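Local coordinates for protein ribonuclease S-F11 (Nicotiana alata, PDB 1IOO) that cleaves RNA as a secreted, glycosylated ribonuclease of the T2 family and is associated with gametophytic self-incompatibility, the rejection of self pollen, at residues T10-F15 / I24-F29; H44-K49 / G92-K97; P149-A154 / P161-I166. One frame throughout, in Å; residues are numbered along the deposited sequence.

Contact 1: T10-F15 / I24-F29; sequences TWPASF and IAPNNF. With NAG (2-acetamido-2-deoxy-beta-D-glucopyranose), chain C.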
loop_
_atom_site.group_PDB
_atom_site.type_symbol
_atom_site.label_atom_id
_atom_site.label_comp_id
_atom_site.label_asym_id
_atom_site.label_seq_id
_atom_site.Cartn_x
_atom_site.Cartn_y
_atom_site.Cartn_z
ATOM N N THR A 10 2.898 0.311 -2.312
ATOM C CA THR A 10 3.204 0.217 -3.727
ATOM C C THR A 10 4.706 0.207 -3.980
ATOM O O THR A 10 5.465 0.892 -3.298
ATOM C CB THR A 10 2.690 1.463 -4.487
ATOM O OG1 THR A 10 1.262 1.511 -4.450
ATOM C CG2 THR A 10 3.187 1.458 -5.927
ATOM N N TRP A 11 5.131 -0.619 -4.927
ATOM C CA TRP A 11 6.499 -0.566 -5.401
ATOM C C TRP A 11 6.497 0.344 -6.628
ATOM O O TRP A 11 6.041 -0.055 -7.695
ATOM C CB TRP A 11 7.010 -1.968 -5.759
ATOM C CG TRP A 11 8.435 -1.980 -6.265
ATOM C CD1 TRP A 11 8.877 -2.508 -7.443
ATOM C CD2 TRP A 11 9.589 -1.418 -5.618
ATOM N NE1 TRP A 11 10.228 -2.308 -7.576
ATOM C CE2 TRP A 11 10.692 -1.640 -6.473
ATOM C CE3 TRP A 11 9.796 -0.748 -4.402
ATOM C CZ2 TRP A 11 11.986 -1.215 -6.153
ATOM C CZ3 TRP A 11 11.086 -0.322 -4.082
ATOM C CH2 TRP A 11 12.163 -0.559 -4.959
ATOM N N PRO A 12 6.928 1.610 -6.467
ATOM C CA PRO A 12 6.951 2.619 -7.534
ATOM C C PRO A 12 7.416 2.188 -8.911
ATOM O O PRO A 12 6.753 2.484 -9.909
ATOM C CB PRO A 12 7.790 3.737 -6.933
ATOM C CG PRO A 12 7.402 3.660 -5.486
ATOM C CD PRO A 12 7.512 2.169 -5.237
ATOM N N ALA A 13 8.550 1.503 -8.983
ATOM C CA ALA A 13 9.060 1.067 -10.274
ATOM C C ALA A 13 8.021 0.243 -11.024
ATOM O O ALA A 13 7.855 0.390 -12.235
ATOM C CB ALA A 13 10.341 0.278 -10.089
ATOM N N SER A 14 7.317 -0.624 -10.305
ATOM C CA SER A 14 6.292 -1.447 -10.926
ATOM C C SER A 14 5.052 -0.617 -11.258
ATOM O O SER A 14 4.491 -0.728 -12.348
ATOM C CB SER A 14 5.909 -2.607 -10.004
ATOM O OG SER A 14 4.984 -3.475 -10.635
ATOM N N PHE A 15 4.628 0.222 -10.319
ATOM C CA PHE A 15 3.449 1.042 -10.542
ATOM C C PHE A 15 3.607 1.920 -11.780
ATOM O O PHE A 15 2.681 2.048 -12.577
ATOM C CB PHE A 15 3.170 1.942 -9.334
ATOM C CG PHE A 15 1.931 2.779 -9.484
ATOM C CD1 PHE A 15 0.698 2.299 -9.061
ATOM C CD2 PHE A 15 1.996 4.027 -10.093
ATOM C CE1 PHE A 15 -0.463 3.051 -9.244
ATOM C CE2 PHE A 15 0.848 4.790 -10.287
ATOM C CZ PHE A 15 -0.386 4.300 -9.861
ATOM N N ILE A 24 8.443 11.185 -10.606
ATOM C CA ILE A 24 9.541 10.235 -10.696
ATOM C C ILE A 24 9.323 9.148 -9.658
ATOM O O ILE A 24 9.023 9.452 -8.508
ATOM C CB ILE A 24 10.909 10.920 -10.416
ATOM C CG1 ILE A 24 11.217 11.953 -11.505
ATOM C CG2 ILE A 24 12.016 9.874 -10.339
ATOM C CD1 ILE A 24 11.395 11.370 -12.890
ATOM N N ALA A 25 9.435 7.887 -10.062
ATOM C CA ALA A 25 9.202 6.780 -9.138
ATOM C C ALA A 25 10.275 6.711 -8.057
ATOM O O ALA A 25 11.457 6.562 -8.359
ATOM C CB ALA A 25 9.153 5.462 -9.897
ATOM N N PRO A 26 9.880 6.845 -6.777
ATOM C CA PRO A 26 10.876 6.768 -5.703
ATOM C C PRO A 26 11.448 5.356 -5.652
ATOM O O PRO A 26 10.772 4.402 -6.030
ATOM C CB PRO A 26 10.059 7.071 -4.451
ATOM C CG PRO A 26 8.971 7.958 -4.959
ATOM C CD PRO A 26 8.576 7.285 -6.249
ATOM N N ASN A 27 12.689 5.224 -5.191
ATOM C CA ASN A 27 13.320 3.906 -5.079
ATOM C C ASN A 27 13.015 3.275 -3.728
ATOM O O ASN A 27 13.884 2.691 -3.083
ATOM C CB ASN A 27 14.840 3.997 -5.269
ATOM C CG ASN A 27 15.519 2.641 -5.144
ATOM O OD1 ASN A 27 15.164 1.690 -5.842
ATOM N ND2 ASN A 27 16.496 2.545 -4.249
ATOM N N ASN A 28 11.765 3.398 -3.309
ATOM C CA ASN A 28 11.321 2.852 -2.041
ATOM C C ASN A 28 9.824 2.658 -2.071
ATOM O O ASN A 28 9.134 3.297 -2.866
ATOM C CB ASN A 28 11.696 3.819 -0.921
ATOM C CG ASN A 28 11.843 3.141 0.429
ATOM O OD1 ASN A 28 11.673 1.929 0.566
ATOM N ND2 ASN A 28 12.176 3.950 1.431
ATOM N N PHE A 29 9.314 1.774 -1.225
ATOM C CA PHE A 29 7.882 1.548 -1.187
ATOM C C PHE A 29 7.158 2.792 -0.719
ATOM O O PHE A 29 7.666 3.546 0.112
ATOM C CB PHE A 29 7.517 0.381 -0.262
ATOM C CG PHE A 29 7.935 -0.957 -0.785
ATOM C CD1 PHE A 29 9.225 -1.425 -0.574
ATOM C CD2 PHE A 29 7.046 -1.741 -1.519
ATOM C CE1 PHE A 29 9.632 -2.652 -1.083
ATOM C CE2 PHE A 29 7.442 -2.972 -2.038
ATOM C CZ PHE A 29 8.738 -3.429 -1.820
HETATM C C1 NAG C . 12.390 3.441 2.772
HETATM C C2 NAG C . 13.633 4.134 3.357
HETATM C C3 NAG C . 13.825 3.756 4.822
HETATM C C4 NAG C . 12.553 4.084 5.591
HETATM C C5 NAG C . 11.387 3.319 4.962
HETATM C C6 NAG C . 10.073 3.612 5.656
HETATM C C7 NAG C . 15.792 4.649 2.413
HETATM C C8 NAG C . 17.122 4.104 1.923
HETATM N N2 NAG C . 14.811 3.769 2.595
HETATM O O3 NAG C . 14.915 4.490 5.362
HETATM O O4 NAG C . 12.708 3.703 6.968
HETATM O O5 NAG C . 11.233 3.716 3.581
HETATM O O6 NAG C . 9.687 4.965 5.465
HETATM O O7 NAG C . 15.661 5.859 2.625
HETATM O O HOH W 1 10.640 1.716 -6.929
#

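Contact 2: H44-K49 / G92-K97; sequences HNCKPK and GSCCQK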
loop_
_atom_site.group_PDB
_atom_site.type_symbol
_atom_site.label_atom_id
_atom_site.label_comp_id
_atom_site.label_asym_id
_atom_site.label_seq_id
_atom_site.Cartn_x
_atom_site.Cartn_y
_atom_site.Cartn_z
ATOM N N HIS A 44 -16.246 -0.740 1.165
ATOM C CA HIS A 44 -15.855 0.501 0.499
ATOM C C HIS A 44 -17.021 1.478 0.396
ATOM O O HIS A 44 -18.183 1.086 0.485
ATOM C CB HIS A 44 -15.322 0.190 -0.905
ATOM C CG HIS A 44 -16.331 -0.452 -1.807
ATOM N ND1 HIS A 44 -17.163 0.275 -2.630
ATOM C CD2 HIS A 44 -16.661 -1.752 -1.993
ATOM C CE1 HIS A 44 -17.962 -0.550 -3.285
ATOM N NE2 HIS A 44 -17.678 -1.786 -2.916
ATOM N N ASN A 45 -16.691 2.753 0.200
ATOM C CA ASN A 45 -17.689 3.810 0.066
ATOM C C ASN A 45 -18.730 3.733 1.171
ATOM O O ASN A 45 -19.934 3.682 0.910
ATOM C CB ASN A 45 -18.373 3.727 -1.299
ATOM C CG ASN A 45 -17.415 3.975 -2.446
ATOM O OD1 ASN A 45 -17.193 3.106 -3.290
ATOM N ND2 ASN A 45 -16.835 5.169 -2.480
ATOM N N CYS A 46 -18.256 3.728 2.411
ATOM C CA CYS A 46 -19.130 3.671 3.568
ATOM C C CYS A 46 -19.804 5.020 3.803
ATOM O O CYS A 46 -19.233 6.070 3.505
ATOM C CB CYS A 46 -18.315 3.236 4.794
ATOM S SG CYS A 46 -17.634 1.546 4.622
ATOM N N LYS A 47 -21.031 4.987 4.311
ATOM C CA LYS A 47 -21.771 6.213 4.575
ATOM C C LYS A 47 -21.734 6.565 6.056
ATOM O O LYS A 47 -21.662 5.685 6.912
ATOM C CB LYS A 47 -23.224 6.068 4.108
ATOM C CG LYS A 47 -23.368 5.709 2.636
ATOM C CD LYS A 47 -22.728 6.754 1.730
ATOM C CE LYS A 47 -22.799 6.325 0.270
ATOM N NZ LYS A 47 -22.181 7.328 -0.644
ATOM N N PRO A 48 -21.780 7.867 6.376
ATOM C CA PRO A 48 -21.862 8.927 5.372
ATOM C C PRO A 48 -20.495 9.293 4.812
ATOM O O PRO A 48 -19.466 9.046 5.445
ATOM C CB PRO A 48 -22.481 10.079 6.152
ATOM C CG PRO A 48 -21.832 9.922 7.492
ATOM C CD PRO A 48 -21.932 8.421 7.733
ATOM N N LYS A 49 -20.490 9.866 3.613
ATOM C CA LYS A 49 -19.256 10.312 2.991
ATOM C C LYS A 49 -18.613 11.399 3.843
ATOM O O LYS A 49 -19.243 12.413 4.145
ATOM C CB LYS A 49 -19.552 10.850 1.591
ATOM C CG LYS A 49 -20.121 9.799 0.652
ATOM C CD LYS A 49 -20.977 10.409 -0.447
ATOM C CE LYS A 49 -20.223 11.459 -1.239
ATOM N NZ LYS A 49 -21.025 11.930 -2.405
ATOM N N GLY A 92 -11.286 5.637 3.826
ATOM C CA GLY A 92 -11.289 6.279 5.129
ATOM C C GLY A 92 -12.685 6.343 5.719
ATOM O O GLY A 92 -12.878 6.362 6.934
ATOM N N SER A 93 -13.676 6.367 4.836
ATOM C CA SER A 93 -15.076 6.445 5.248
ATOM C C SER A 93 -15.526 5.195 6.009
ATOM O O SER A 93 -16.561 5.207 6.676
ATOM C CB SER A 93 -15.959 6.604 4.012
ATOM O OG SER A 93 -15.812 5.488 3.140
ATOM N N CYS A 94 -14.739 4.128 5.935
ATOM C CA CYS A 94 -15.127 2.872 6.559
ATOM C C CYS A 94 -14.526 2.670 7.959
ATOM O O CYS A 94 -14.714 1.613 8.563
ATOM C CB CYS A 94 -14.755 1.722 5.634
ATOM S SG CYS A 94 -15.681 1.776 4.066
ATOM N N CYS A 95 -13.831 3.677 8.480
ATOM C CA CYS A 95 -13.251 3.594 9.826
ATOM C C CYS A 95 -13.353 4.936 10.546
ATOM O O CYS A 95 -12.378 5.426 11.117
ATOM C CB CYS A 95 -11.783 3.145 9.757
ATOM S SG CYS A 95 -10.709 4.178 8.711
ATOM N N GLN A 96 -14.552 5.509 10.540
ATOM C CA GLN A 96 -14.784 6.827 11.126
ATOM C C GLN A 96 -15.025 6.789 12.635
ATOM O O GLN A 96 -15.029 7.836 13.280
ATOM C CB GLN A 96 -15.978 7.488 10.454
ATOM C CG GLN A 96 -15.777 7.782 8.989
ATOM C CD GLN A 96 -17.000 8.436 8.376
ATOM O OE1 GLN A 96 -17.402 9.526 8.785
ATOM N NE2 GLN A 96 -17.606 7.772 7.398
ATOM N N LYS A 97 -15.243 5.611 13.205
ATOM C CA LYS A 97 -15.488 5.542 14.643
ATOM C C LYS A 97 -14.201 5.690 15.433
ATOM O O LYS A 97 -14.175 6.342 16.476
ATOM C CB LYS A 97 -16.184 4.233 15.012
ATOM C CG LYS A 97 -17.575 4.110 14.419
ATOM C CD LYS A 97 -18.289 2.868 14.920
ATOM C CE LYS A 97 -19.650 2.730 14.259
ATOM N NZ LYS A 97 -20.474 3.952 14.465
#

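Contact 3: P149-A154 / P161-I166; sequences PDIKCA and PELYEI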
loop_
_atom_site.group_PDB
_atom_site.type_symbol
_atom_site.label_atom_id
_atom_site.label_comp_id
_atom_site.label_asym_id
_atom_site.label_seq_id
_atom_site.Cartn_x
_atom_site.Cartn_y
_atom_site.Cartn_z
ATOM N N PRO A 149 1.197 -11.810 5.099
ATOM C CA PRO A 149 1.071 -10.569 4.340
ATOM C C PRO A 149 0.409 -10.951 3.023
ATOM O O PRO A 149 0.214 -12.136 2.759
ATOM C CB PRO A 149 2.517 -10.161 4.121
ATOM C CG PRO A 149 3.182 -11.512 3.875
ATOM C CD PRO A 149 2.554 -12.381 4.960
ATOM N N ASP A 150 0.032 -9.969 2.214
ATOM C CA ASP A 150 -0.522 -10.283 0.907
ATOM C C ASP A 150 0.389 -9.763 -0.184
ATOM O O ASP A 150 0.543 -8.556 -0.355
ATOM C CB ASP A 150 -1.938 -9.720 0.719
ATOM C CG ASP A 150 -2.610 -10.247 -0.556
ATOM O OD1 ASP A 150 -2.362 -11.417 -0.921
ATOM O OD2 ASP A 150 -3.396 -9.505 -1.186
ATOM N N ILE A 151 1.044 -10.685 -0.880
ATOM C CA ILE A 151 1.924 -10.324 -1.981
ATOM C C ILE A 151 1.111 -10.208 -3.264
ATOM O O ILE A 151 0.545 -11.191 -3.735
ATOM C CB ILE A 151 3.027 -11.384 -2.162
ATOM C CG1 ILE A 151 3.722 -11.655 -0.819
ATOM C CG2 ILE A 151 4.025 -10.923 -3.211
ATOM C CD1 ILE A 151 4.233 -10.411 -0.118
ATOM N N LYS A 152 1.033 -8.999 -3.810
ATOM C CA LYS A 152 0.222 -8.754 -4.997
ATOM C C LYS A 152 1.076 -8.597 -6.241
ATOM O O LYS A 152 2.042 -7.837 -6.256
ATOM C CB LYS A 152 -0.633 -7.504 -4.770
ATOM C CG LYS A 152 -1.470 -7.582 -3.496
ATOM C CD LYS A 152 -2.259 -6.310 -3.265
ATOM C CE LYS A 152 -3.042 -6.377 -1.964
ATOM N NZ LYS A 152 -3.871 -5.155 -1.788
ATOM N N CYS A 153 0.708 -9.312 -7.298
ATOM C CA CYS A 153 1.459 -9.239 -8.534
ATOM C C CYS A 153 0.651 -8.632 -9.651
ATOM O O CYS A 153 -0.580 -8.590 -9.616
ATOM C CB CYS A 153 1.906 -10.625 -8.996
ATOM S SG CYS A 153 3.173 -11.403 -7.958
ATOM N N ALA A 154 1.377 -8.135 -10.641
ATOM C CA ALA A 154 0.796 -7.603 -11.845
ATOM C C ALA A 154 1.534 -8.177 -13.031
ATOM O O ALA A 154 2.705 -8.539 -12.916
ATOM C CB ALA A 154 0.884 -6.084 -11.859
ATOM N N PRO A 161 4.906 -12.278 -14.247
ATOM C CA PRO A 161 4.388 -11.627 -13.047
ATOM C C PRO A 161 5.479 -10.845 -12.339
ATOM O O PRO A 161 6.643 -11.255 -12.327
ATOM C CB PRO A 161 3.871 -12.799 -12.215
ATOM C CG PRO A 161 4.791 -13.918 -12.603
ATOM C CD PRO A 161 4.887 -13.743 -14.110
ATOM N N GLU A 162 5.106 -9.707 -11.767
ATOM C CA GLU A 162 6.059 -8.888 -11.048
ATOM C C GLU A 162 5.459 -8.345 -9.766
ATOM O O GLU A 162 4.243 -8.194 -9.653
ATOM C CB GLU A 162 6.558 -7.737 -11.919
ATOM C CG GLU A 162 5.524 -6.709 -12.315
ATOM C CD GLU A 162 6.143 -5.612 -13.153
ATOM O OE1 GLU A 162 6.687 -4.647 -12.574
ATOM O OE2 GLU A 162 6.104 -5.730 -14.393
ATOM N N LEU A 163 6.320 -8.081 -8.789
ATOM C CA LEU A 163 5.874 -7.539 -7.515
ATOM C C LEU A 163 5.306 -6.151 -7.724
ATOM O O LEU A 163 6.021 -5.238 -8.129
ATOM C CB LEU A 163 7.044 -7.498 -6.530
ATOM C CG LEU A 163 6.699 -7.132 -5.085
ATOM C CD1 LEU A 163 5.735 -8.156 -4.500
ATOM C CD2 LEU A 163 7.978 -7.084 -4.267
ATOM N N TYR A 164 4.019 -5.992 -7.437
ATOM C CA TYR A 164 3.327 -4.731 -7.676
ATOM C C TYR A 164 3.024 -3.998 -6.373
ATOM O O TYR A 164 3.301 -2.803 -6.237
ATOM C CB TYR A 164 2.037 -5.052 -8.427
ATOM C CG TYR A 164 1.248 -3.865 -8.894
ATOM C CD1 TYR A 164 1.722 -3.048 -9.918
ATOM C CD2 TYR A 164 -0.003 -3.588 -8.350
ATOM C CE1 TYR A 164 0.965 -1.986 -10.401
ATOM C CE2 TYR A 164 -0.771 -2.526 -8.820
ATOM C CZ TYR A 164 -0.284 -1.732 -9.846
ATOM O OH TYR A 164 -1.048 -0.698 -10.335
ATOM N N GLU A 165 2.442 -4.718 -5.419
ATOM C CA GLU A 165 2.099 -4.146 -4.121
ATOM C C GLU A 165 2.223 -5.190 -3.025
ATOM O O GLU A 165 2.154 -6.390 -3.285
ATOM C CB GLU A 165 0.647 -3.648 -4.103
ATOM C CG GLU A 165 0.277 -2.617 -5.142
ATOM C CD GLU A 165 -1.221 -2.333 -5.156
ATOM O OE1 GLU A 165 -2.012 -3.280 -4.947
ATOM O OE2 GLU A 165 -1.609 -1.173 -5.391
ATOM N N ILE A 166 2.423 -4.723 -1.800
ATOM C CA ILE A 166 2.472 -5.603 -0.651
ATOM C C ILE A 166 1.491 -5.132 0.397
ATOM O O ILE A 166 1.494 -3.962 0.775
ATOM C CB ILE A 166 3.871 -5.656 -0.012
ATOM C CG1 ILE A 166 4.862 -6.263 -1.001
ATOM C CG2 ILE A 166 3.829 -6.493 1.271
ATOM C CD1 ILE A 166 6.296 -6.243 -0.509
#

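Contact 1: T10-F15 / I24-F29
W11 meets F29 with the corner of its indole: CE3 of W11 sits above the centre of the F29 ring, 3.8 Å from F29 CE1. The six-membered ring of W11 and the ring of F29 are inclined by 44°, an oblique aromatic pair. The indole reaches this place because CG of W11 is anti to its backbone N (chi1 180°), and its far end then runs on to N28 CA, 3.8 Å from CZ3 of W11. A smaller leucine in place of F29 would probably leave the W11 corner without its aromatic partner and open a gap under CE3. Beside this pair, P12 packs its CB 3.7 Å from A25 CB and equally near P26 CD, while T10 O receives a CA-H...O contact from F29 CA at 3.3 Å.

W11 holds the N-cap position of helix 12-18, and the packing of P12 shows the loop leading into strand 30-37 folded back over the start of that helix. A water completes the junction, accepting from A13 N at 2.9 Å and donating to P26 O at 2.8 Å.

Further out, the indole NE1 of W11 is held by R195 O, and N27 OD1 by R196. N28 carries the N-linked glycan: its ND2 is bonded to C1 of the first NAG, a sugar that also hydrogen-bonds K112.

Contact 2: H44-K49 / G92-K97
C46 and C94 bury the most surface here, and they are joined covalently: the disulfide between SG of C46 and SG of C94 is 2.0 Å long. Its chi3 of 94° is close to the value at which a disulfide is least strained. In both cysteines SG stands anti to the carbonyl carbon, with chi1 -64° in each, which lets the two sulfurs meet across backbones whose CA atoms are 5.1 Å apart. C94 lies within the type I beta turn from G92 to C95, closed by the bond from C95 N to G92 O at 3.2 Å, and the disulfide thus ties a turn to an irregular loop.

S93, next in buried area, turns its OG toward the same loop. C46 N lies 3.1 Å from S93 OG, a weak bond; the stronger partner of that hydroxyl is I89 O, one turn back in helix 82-92.

Q96 supplies a straighter link. Its amide NE2 donates to P48 O at 3.0 Å, across the contact, and also to S93 O at 2.9 Å within its own segment. The second bond lies in the amide plane, with an N-H...O angle of 175°, so the two carbonyls together fix the rotation of the Q96 amide.

The disulfide is consistent with holding the active-site edge at K90 and the proton acceptor H91. The contact lies at the surface, joining the loop between strand 30-37 and helix 57-66 to the one between helices 82-92 and 101-113; C94 also touches P36 of strand 30-37, and N45 pairs through its backbone with K90 in helix 82-92.

Contact 3: P149-A154 / P161-I166
I151 and L163 press together, CG2 of I151 lying 3.5 Å from CD1 of L163, tighter than usual van der Waals contact. L163 CB points away from the partner strand, but CG anti to the backbone N (chi1 -172°) bends the methyl back to I151. I151 and I166 lie side by side, CD1 of I151 4.2 Å from CG2 of I166, and both touch helix 134-145, I151 at F134 and I166 at I141.

K152 and E165 occupy the other face. Their chains pass at a slant, bringing CD of K152 3.5 Å from OE1 of E165, but NZ of K152 stays 4.1 Å from that oxygen, beyond a salt bridge, and is hydrogen-bonded to Q6 instead. A154 sets its CB against the ring of Y164, 3.7 Å from CD1, while the Y164 hydroxyl is held by N19.

The strands 150-154 and 162-170 are antiparallel and bulged. K152 O accepts from both Y164 N, at 3.0 Å and in the carbonyl plane, and E165 N, at 3.3 Å and tilted from it. Y164 and E165 thus both face K152, a classic beta bulge that shifts the register by one. Past it, A154 N donates to E162 O at 3.0 Å.

The C153-C186 disulfide cross-links the hairpin to the C-terminal part of the chain, and E162 adds a salt bridge to R195 and a hydrogen bond to S14. The nearby positive charge of K152 is likely to favour a negatively charged E165, whose side chain approaches that of H32, the catalytic proton donor.

Contacts 1, 2 and 3 follow one another along the chain. Contacts 1 and 3 adjoin, with centres 13 Å apart: S14 OG lies 2.8 Å from E162 OE1, and W11 N 3.1 Å from Y164 O, both probable hydrogen bonds. Through strands 4-10 and 162-170, neighbours in the five-stranded antiparallel sheet, the start of helix 12-18 is thus seated on the hairpin of contact 3. Contact 2 stands apart, its centre 28 Å from that of contact 1 and 26 Å from that of contact 3, across the chain's centre. Contacts 1 and 3 border the H32 side of the active site, through T10 and E165, and contact 2 the H91 side, about 5 Å from H44 between side chains.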